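Local atomic coordinates of BH1408 protein (PDB entry 4E0A), a protein that probably transfers an acetyl group to an amine nitrogen as a GNAT-family N-acetyltransferase. Residues V14-H22 with D93-R101; A48-L57 with A68-Q76. The protein carries 1 engineered substitution. All coordinates share one frame; numbering follows the deposited sequence.

Interaction 1 (V14-H22 with D93-R101); sequences VARLHTQVH and DLCVDETRR. With PO4 (phosphate ion), chain E.
L17 comes closest in backbone to D97, where helix 14-22 passes strand 93-96 almost at a right angle (94°), with 8.0 Å between the two axes. The amide of Q20 reads the turn that follows the strand: OE1 accepts the backbone N of E98 (2.9 Å), and NE2 donates to D97 OD1 (3.0 Å, 169° at the hydrogen). OD1 lies in the Q20 amide plane, but NE2 meets it from above the carboxylate plane. The E98 carboxylate stacks on this amide, 22° from parallel. D97 OD2 forms a salt bridge with R16 NH2 (3.2 Å), also well out of the carboxylate plane; a bend at chi3 brings the guanidinium round, and L17 CD1 lies over one face, toward its rim. With an alanine in place of Q20, E98 N and D97 OD1 would probably lose their mates and the turn would be freer to shift. Nearer the strand, V21 CG2 meets C95 SG at 3.8 Å, L17 CB lies against C95 CB, and the H18 ring turns its edge to D93, CD2 3.5 Å from OD2, while its ND1 bonds T39. R101 begins an R-x-x-G-x-G sequence, which in GNAT relatives binds the acetyl-CoA pyrophosphate and probably does so here. C95 turns to helix 11-28, beside Y69 of strand 65-77, whereas L94 points the opposite way, to I109 and I113 of helix 105-119.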
loop_
_atom_site.group_PDB
_atom_site.type_symbol
_atom_site.label_atom_id
_atom_site.label_comp_id
_atom_site.label_asym_id
_atom_site.label_seq_id
_atom_site.Cartn_x
_atom_site.Cartn_y
_atom_site.Cartn_z
ATOM N N VAL A 14 5.605 21.494 13.929
ATOM C CA VAL A 14 5.216 20.414 13.035
ATOM C C VAL A 14 5.343 19.055 13.734
ATOM O O VAL A 14 4.471 18.197 13.587
ATOM C CB VAL A 14 6.024 20.453 11.736
ATOM C CG1 VAL A 14 5.789 19.164 10.901
ATOM C CG2 VAL A 14 5.660 21.716 10.949
ATOM N N ALA A 15 6.407 18.874 14.518
ATOM C CA ALA A 15 6.598 17.628 15.261
ATOM C C ALA A 15 5.459 17.351 16.248
ATOM O O ALA A 15 4.991 16.211 16.380
ATOM C CB ALA A 15 7.968 17.612 15.970
ATOM N N ARG A 16 5.016 18.395 16.933
ATOM C CA ARG A 16 3.942 18.276 17.911
ATOM C C ARG A 16 2.663 17.776 17.245
ATOM O O ARG A 16 1.982 16.871 17.751
ATOM C CB ARG A 16 3.698 19.630 18.590
ATOM C CG ARG A 16 2.542 19.627 19.586
ATOM C CD ARG A 16 2.357 20.988 20.239
ATOM N NE ARG A 16 1.935 22.026 19.297
ATOM C CZ ARG A 16 0.665 22.280 18.989
ATOM N NH1 ARG A 16 -0.305 21.567 19.547
ATOM N NH2 ARG A 16 0.365 23.249 18.131
ATOM N N LEU A 17 2.345 18.357 16.094
ATOM C CA LEU A 17 1.198 17.901 15.310
ATOM C C LEU A 17 1.365 16.460 14.843
ATOM O O LEU A 17 0.418 15.682 14.897
ATOM C CB LEU A 17 0.981 18.809 14.095
ATOM C CG LEU A 17 0.091 20.042 14.279
ATOM C CD1 LEU A 17 0.284 20.746 15.608
ATOM C CD2 LEU A 17 0.356 21.003 13.124
ATOM N N HIS A 18 2.561 16.104 14.386
ATOM C CA HIS A 18 2.792 14.739 13.929
ATOM C C HIS A 18 2.541 13.749 15.065
ATOM O O HIS A 18 1.979 12.668 14.858
ATOM C CB HIS A 18 4.204 14.563 13.377
ATOM C CG HIS A 18 4.462 13.190 12.833
ATOM N ND1 HIS A 18 4.981 12.170 13.602
ATOM C CD2 HIS A 18 4.266 12.665 11.599
ATOM C CE1 HIS A 18 5.100 11.079 12.866
ATOM N NE2 HIS A 18 4.671 11.351 11.649
ATOM N N THR A 19 2.938 14.146 16.269
ATOM C CA THR A 19 2.774 13.303 17.449
ATOM C C THR A 19 1.310 13.028 17.817
ATOM O O THR A 19 0.984 11.898 18.195
ATOM C CB THR A 19 3.564 13.871 18.645
ATOM O OG1 THR A 19 4.960 13.778 18.342
ATOM C CG2 THR A 19 3.279 13.075 19.929
ATOM N N GLN A 20 0.437 14.040 17.723
ATOM C CA GLN A 20 -0.993 13.818 17.928
ATOM C C GLN A 20 -1.465 12.654 17.068
ATOM O O GLN A 20 -2.094 11.714 17.564
ATOM C CB GLN A 20 -1.818 15.063 17.571
ATOM C CG GLN A 20 -1.549 16.272 18.424
ATOM C CD GLN A 20 -2.338 17.489 17.966
ATOM O OE1 GLN A 20 -3.171 17.405 17.058
ATOM N NE2 GLN A 20 -2.074 18.629 18.590
ATOM N N VAL A 21 -1.152 12.718 15.775
ATOM C CA VAL A 21 -1.592 11.680 14.850
ATOM C C VAL A 21 -0.871 10.354 15.120
ATOM O O VAL A 21 -1.495 9.286 15.105
ATOM C CB VAL A 21 -1.447 12.115 13.370
ATOM C CG1 VAL A 21 -1.644 10.933 12.427
ATOM C CG2 VAL A 21 -2.457 13.223 13.042
ATOM N N HIS A 22 0.428 10.418 15.409
ATOM C CA HIS A 22 1.155 9.186 15.689
ATOM C C HIS A 22 0.571 8.460 16.890
ATOM O O HIS A 22 0.338 7.251 16.837
ATOM C CB HIS A 22 2.641 9.406 15.932
ATOM C CG HIS A 22 3.400 8.119 15.975
ATOM N ND1 HIS A 22 3.568 7.335 14.858
ATOM C CD2 HIS A 22 3.968 7.445 17.002
ATOM C CE1 HIS A 22 4.242 6.245 15.186
ATOM N NE2 HIS A 22 4.499 6.288 16.479
ATOM N N ASP A 93 2.141 12.880 4.756
ATOM C CA ASP A 93 1.591 13.401 6.004
ATOM C C ASP A 93 0.603 14.523 5.718
ATOM O O ASP A 93 0.821 15.341 4.823
ATOM C CB ASP A 93 2.712 13.944 6.896
ATOM C CG ASP A 93 3.782 12.900 7.187
ATOM O OD1 ASP A 93 4.781 12.827 6.426
ATOM O OD2 ASP A 93 3.599 12.134 8.157
ATOM N N LEU A 94 -0.473 14.571 6.485
ATOM C CA LEU A 94 -1.343 15.747 6.496
ATOM C C LEU A 94 -2.062 15.796 7.831
ATOM O O LEU A 94 -3.021 15.042 8.068
ATOM C CB LEU A 94 -2.335 15.738 5.319
ATOM C CG LEU A 94 -3.097 17.034 4.989
ATOM C CD1 LEU A 94 -3.651 17.001 3.576
ATOM C CD2 LEU A 94 -4.237 17.326 5.989
ATOM N N CYS A 95 -1.609 16.700 8.700
ATOM C CA CYS A 95 -2.125 16.783 10.057
ATOM C C CYS A 95 -2.729 18.151 10.335
ATOM O O CYS A 95 -2.125 19.174 10.025
ATOM C CB CYS A 95 -1.007 16.523 11.071
ATOM S SG CYS A 95 -0.021 15.031 10.778
ATOM N N VAL A 96 -3.921 18.159 10.919
ATOM C CA VAL A 96 -4.522 19.381 11.424
ATOM C C VAL A 96 -4.570 19.231 12.940
ATOM O O VAL A 96 -4.980 18.189 13.446
ATOM C CB VAL A 96 -5.946 19.596 10.868
ATOM C CG1 VAL A 96 -6.591 20.828 11.481
ATOM C CG2 VAL A 96 -5.923 19.702 9.334
ATOM N N ASP A 97 -4.101 20.257 13.646
ATOM C CA ASP A 97 -4.071 20.281 15.107
ATOM C C ASP A 97 -5.457 19.945 15.643
ATOM O O ASP A 97 -6.443 20.587 15.252
ATOM C CB ASP A 97 -3.660 21.696 15.557
ATOM C CG ASP A 97 -3.396 21.804 17.063
ATOM O OD1 ASP A 97 -3.831 20.937 17.844
ATOM O OD2 ASP A 97 -2.757 22.800 17.472
ATOM N N GLU A 98 -5.524 18.943 16.527
ATOM C CA GLU A 98 -6.795 18.460 17.108
ATOM C C GLU A 98 -7.768 19.576 17.508
ATOM O O GLU A 98 -8.970 19.467 17.294
ATOM C CB GLU A 98 -6.532 17.598 18.346
ATOM C CG GLU A 98 -5.898 16.261 18.076
ATOM C CD GLU A 98 -5.302 15.640 19.337
ATOM O OE1 GLU A 98 -5.065 14.413 19.348
ATOM O OE2 GLU A 98 -5.067 16.383 20.319
ATOM N N THR A 99 -7.239 20.650 18.082
ATOM C CA THR A 99 -8.073 21.726 18.616
ATOM C C THR A 99 -8.493 22.759 17.569
ATOM O O THR A 99 -9.304 23.646 17.855
ATOM C CB THR A 99 -7.354 22.465 19.759
ATOM O OG1 THR A 99 -6.258 23.222 19.228
ATOM C CG2 THR A 99 -6.834 21.463 20.787
ATOM N N ARG A 100 -7.945 22.650 16.363
ATOM C CA ARG A 100 -8.231 23.631 15.319
ATOM C C ARG A 100 -9.151 23.057 14.248
ATOM O O ARG A 100 -9.451 23.717 13.253
ATOM C CB ARG A 100 -6.939 24.137 14.681
ATOM C CG ARG A 100 -5.966 24.797 15.656
ATOM C CD ARG A 100 -6.621 25.952 16.405
ATOM N NE ARG A 100 -7.369 26.826 15.507
ATOM C CZ ARG A 100 -6.813 27.730 14.706
ATOM N NH1 ARG A 100 -5.495 27.882 14.683
ATOM N NH2 ARG A 100 -7.575 28.479 13.923
ATOM N N ARG A 101 -9.603 21.826 14.454
ATOM C CA ARG A 101 -10.451 21.162 13.470
ATOM C C ARG A 101 -11.867 21.745 13.374
ATOM O O ARG A 101 -12.378 22.343 14.334
ATOM C CB ARG A 101 -10.498 19.661 13.743
ATOM C CG ARG A 101 -9.159 18.980 13.498
ATOM C CD ARG A 101 -9.115 17.569 14.047
ATOM N NE ARG A 101 -7.806 16.965 13.815
ATOM C CZ ARG A 101 -7.411 15.806 14.327
ATOM N NH1 ARG A 101 -8.224 15.115 15.115
ATOM N NH2 ARG A 101 -6.200 15.338 14.058
HETATM P P PO4 E . -1.815 10.778 5.146
HETATM O O1 PO4 E . -0.898 11.341 6.205
HETATM O O2 PO4 E . -3.227 10.655 5.677
HETATM O O3 PO4 E . -1.817 11.693 3.950
HETATM O O4 PO4 E . -1.299 9.423 4.725
HETATM O O HOH W 1 -3.426 11.799 19.818
#

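Interaction 2 (A48-L57 with A68-Q76); sequences AVQGEKSTVL and AYSVIHLVQ
Backbone hydrogen bonds join S54-L57 to S70-H73 as antiparallel strands of a beta hairpin. T55 and I72 exchange two bonds, each 3.0 Å between N of one residue and O of the other, and L57 and S70 form the second hydrogen-bonded pair. Just before the strand, K53 O takes L74 N at 2.7 Å, a nearly straight bond (170° at the hydrogen). CA-H...O contacts fill the non-hydrogen-bonded positions, among them S54 CA to I72 O at 3.3 Å.

Apolar packing differs between the two faces. On one, the V56 and V71 side chains lie side by side, CG2 to CG2 at 4.1 Å; V71 CG1 receives A48 CB from the end of helix 42-50, and V71 CG2 sits at the edge of the Y69 ring. On the other, I72 takes a chi1 of 69°, which swings CG1 against T55 CB (3.8 Å); Y116 of helix 105-119 packs on both residues.

Polar side chains serve the turn and the neighbouring strand. S54 holds OG between its backbone N and carbonyl carbon (chi1 60°), from where it donates to A48 O at 2.6 Å and ties the helix end to the strand start. H73 rests its ring against S54 CB and bonds S92 through NE2, while the buried S70 OG is satisfied by D93 O. Main-chain bonding therefore sets the strand register, and the side chains add mostly apolar cover, with hydroxyls used where helix or next strand offers an acceptor.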
loop_
_atom_site.group_PDB
_atom_site.type_symbol
_atom_site.label_atom_id
_atom_site.label_comp_id
_atom_site.label_asym_id
_atom_site.label_seq_id
_atom_site.Cartn_x
_atom_site.Cartn_y
_atom_site.Cartn_z
ATOM N N ALA A 48 12.854 16.853 4.087
ATOM C CA ALA A 48 11.600 16.942 3.347
ATOM C C ALA A 48 11.402 18.374 2.913
ATOM O O ALA A 48 10.963 18.635 1.792
ATOM C CB ALA A 48 10.422 16.471 4.185
ATOM N N VAL A 49 11.743 19.297 3.810
ATOM C CA VAL A 49 11.636 20.723 3.530
ATOM C C VAL A 49 12.500 21.140 2.325
ATOM O O VAL A 49 12.061 21.910 1.460
ATOM C CB VAL A 49 12.012 21.553 4.783
ATOM C CG1 VAL A 49 12.159 23.047 4.440
ATOM C CG2 VAL A 49 10.981 21.334 5.922
ATOM N N GLN A 50 13.713 20.604 2.261
ATOM C CA GLN A 50 14.702 21.032 1.278
ATOM C C GLN A 50 14.853 20.066 0.107
ATOM O O GLN A 50 15.608 20.331 -0.824
ATOM C CB GLN A 50 16.057 21.204 1.958
ATOM C CG GLN A 50 16.072 22.265 3.045
ATOM C CD GLN A 50 17.358 22.246 3.851
ATOM O OE1 GLN A 50 18.144 21.300 3.768
ATOM N NE2 GLN A 50 17.577 23.293 4.638
ATOM N N GLY A 51 14.139 18.947 0.159
ATOM C CA GLY A 51 14.280 17.899 -0.839
ATOM C C GLY A 51 13.930 18.339 -2.247
ATOM O O GLY A 51 13.096 19.224 -2.446
ATOM N N GLU A 52 14.578 17.717 -3.226
ATOM C CA GLU A 52 14.338 18.041 -4.629
ATOM C C GLU A 52 12.916 17.692 -5.058
ATOM O O GLU A 52 12.298 18.412 -5.844
ATOM C CB GLU A 52 15.337 17.309 -5.531
ATOM C CG GLU A 52 15.147 17.595 -7.019
ATOM C CD GLU A 52 15.928 16.647 -7.907
ATOM O OE1 GLU A 52 16.992 17.060 -8.414
ATOM O OE2 GLU A 52 15.476 15.494 -8.099
ATOM N N LYS A 53 12.398 16.588 -4.535
ATOM C CA LYS A 53 11.106 16.086 -4.978
ATOM C C LYS A 53 10.037 16.152 -3.876
ATOM O O LYS A 53 8.927 15.673 -4.068
ATOM C CB LYS A 53 11.247 14.651 -5.502
ATOM C CG LYS A 53 12.177 14.508 -6.707
ATOM C CD LYS A 53 12.926 13.175 -6.667
ATOM C CE LYS A 53 12.091 12.019 -7.202
ATOM N NZ LYS A 53 12.681 11.459 -8.457
ATOM N N SER A 54 10.375 16.743 -2.730
ATOM C CA SER A 54 9.427 16.864 -1.621
ATOM C C SER A 54 9.101 18.324 -1.321
ATOM O O SER A 54 9.868 19.228 -1.660
ATOM C CB SER A 54 9.989 16.185 -0.371
ATOM O OG SER A 54 11.212 16.801 0.015
ATOM N N THR A 55 7.949 18.546 -0.697
ATOM C CA THR A 55 7.515 19.880 -0.310
ATOM C C THR A 55 6.767 19.807 1.024
ATOM O O THR A 55 5.951 18.909 1.234
ATOM C CB THR A 55 6.550 20.475 -1.357
ATOM O OG1 THR A 55 7.175 20.480 -2.646
ATOM C CG2 THR A 55 6.153 21.898 -0.972
ATOM N N VAL A 56 7.032 20.756 1.915
ATOM C CA VAL A 56 6.294 20.813 3.174
ATOM C C VAL A 56 5.512 22.109 3.246
ATOM O O VAL A 56 6.077 23.186 3.050
ATOM C CB VAL A 56 7.222 20.701 4.381
ATOM C CG1 VAL A 56 6.395 20.636 5.670
ATOM C CG2 VAL A 56 8.122 19.467 4.233
ATOM N N LEU A 57 4.208 21.996 3.494
ATOM C CA LEU A 57 3.300 23.154 3.550
ATOM C C LEU A 57 2.795 23.329 4.970
ATOM O O LEU A 57 2.532 22.342 5.642
ATOM C CB LEU A 57 2.100 22.903 2.647
ATOM C CG LEU A 57 2.411 22.807 1.158
ATOM C CD1 LEU A 57 1.232 22.181 0.400
ATOM C CD2 LEU A 57 2.725 24.196 0.623
ATOM N N ALA A 68 -1.689 23.450 10.975
ATOM C CA ALA A 68 -1.745 22.271 10.120
ATOM C C ALA A 68 -0.484 22.188 9.280
ATOM O O ALA A 68 0.171 23.195 9.036
ATOM C CB ALA A 68 -2.954 22.352 9.195
ATOM N N TYR A 69 -0.156 20.994 8.810
ATOM C CA TYR A 69 0.931 20.884 7.845
ATOM C C TYR A 69 0.734 19.667 6.978
ATOM O O TYR A 69 -0.061 18.768 7.290
ATOM C CB TYR A 69 2.294 20.785 8.536
ATOM C CG TYR A 69 2.630 19.381 8.990
ATOM C CD1 TYR A 69 2.118 18.885 10.183
ATOM C CD2 TYR A 69 3.449 18.546 8.221
ATOM C CE1 TYR A 69 2.401 17.585 10.617
ATOM C CE2 TYR A 69 3.748 17.225 8.663
ATOM C CZ TYR A 69 3.208 16.767 9.859
ATOM O OH TYR A 69 3.472 15.484 10.318
ATOM N N SER A 70 1.485 19.627 5.892
ATOM C CA SER A 70 1.450 18.466 5.022
ATOM C C SER A 70 2.826 18.248 4.416
ATOM O O SER A 70 3.580 19.210 4.194
ATOM C CB SER A 70 0.405 18.649 3.913
ATOM O OG SER A 70 0.315 17.471 3.123
ATOM N N VAL A 71 3.168 16.979 4.188
ATOM C CA VAL A 71 4.377 16.641 3.461
ATOM C C VAL A 71 3.974 15.871 2.214
ATOM O O VAL A 71 3.217 14.911 2.304
ATOM C CB VAL A 71 5.302 15.738 4.291
ATOM C CG1 VAL A 71 6.551 15.383 3.474
ATOM C CG2 VAL A 71 5.681 16.424 5.600
ATOM N N ILE A 72 4.468 16.297 1.055
ATOM C CA ILE A 72 4.094 15.658 -0.201
ATOM C C ILE A 72 5.359 15.366 -0.991
ATOM O O ILE A 72 6.400 15.977 -0.750
ATOM C CB ILE A 72 3.120 16.531 -1.040
ATOM C CG1 ILE A 72 3.832 17.769 -1.584
ATOM C CG2 ILE A 72 1.885 16.936 -0.220
ATOM C CD1 ILE A 72 2.893 18.762 -2.230
ATOM N N HIS A 73 5.265 14.413 -1.913
ATOM C CA HIS A 73 6.404 13.966 -2.690
ATOM C C HIS A 73 5.991 13.799 -4.134
ATOM O O HIS A 73 4.905 13.292 -4.419
ATOM C CB HIS A 73 6.896 12.618 -2.170
ATOM C CG HIS A 73 7.186 12.602 -0.700
ATOM N ND1 HIS A 73 8.461 12.738 -0.194
ATOM C CD2 HIS A 73 6.368 12.463 0.372
ATOM C CE1 HIS A 73 8.416 12.675 1.126
ATOM N NE2 HIS A 73 7.157 12.510 1.494
ATOM N N LEU A 74 6.854 14.224 -5.050
ATOM C CA LEU A 74 6.622 13.991 -6.469
ATOM C C LEU A 74 7.199 12.615 -6.809
ATOM O O LEU A 74 8.404 12.386 -6.667
ATOM C CB LEU A 74 7.316 15.075 -7.302
ATOM C CG LEU A 74 6.800 15.254 -8.724
ATOM C CD1 LEU A 74 5.317 15.619 -8.688
ATOM C CD2 LEU A 74 7.613 16.325 -9.445
ATOM N N VAL A 75 6.339 11.695 -7.245
ATOM C CA VAL A 75 6.740 10.307 -7.467
ATOM C C VAL A 75 6.567 9.957 -8.940
ATOM O O VAL A 75 5.526 10.234 -9.523
ATOM C CB VAL A 75 5.901 9.328 -6.593
ATOM C CG1 VAL A 75 6.253 7.877 -6.901
ATOM C CG2 VAL A 75 6.084 9.645 -5.098
ATOM N N GLN A 76 7.596 9.374 -9.550
ATOM C CA GLN A 76 7.509 9.000 -10.963
ATOM C C GLN A 76 7.929 7.555 -11.115
ATOM O O GLN A 76 8.997 7.165 -10.646
ATOM C CB GLN A 76 8.379 9.905 -11.839
ATOM C CG GLN A 76 8.295 9.579 -13.332
ATOM C CD GLN A 76 7.585 10.657 -14.135
ATOM O OE1 GLN A 76 6.704 10.365 -14.942
ATOM N NE2 GLN A 76 7.973 11.909 -13.920
#

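In the fold
Interactions 1 and 2 have centres about 17 Å apart and share one mixed sheet, in which strand 65-77 lies between strands 54-62 and 86-96. Along the chain, helix 11-28 comes first, then both segments of interaction 2, then D93-R101, so interaction 1 joins an early helix to the end of a strand that follows the hairpin. The two contacts touch directly: D93 O probably also accepts the backbone N of V71, and the Y69 hydroxyl approaches H18 CD2. Y69 thus lies under helix 11-28 between the two contacts. Together they form part of the GNAT framework, consistent with the proposed acetyltransferase activity, and the hairpin is coupled to the strand that leads into the signature loop.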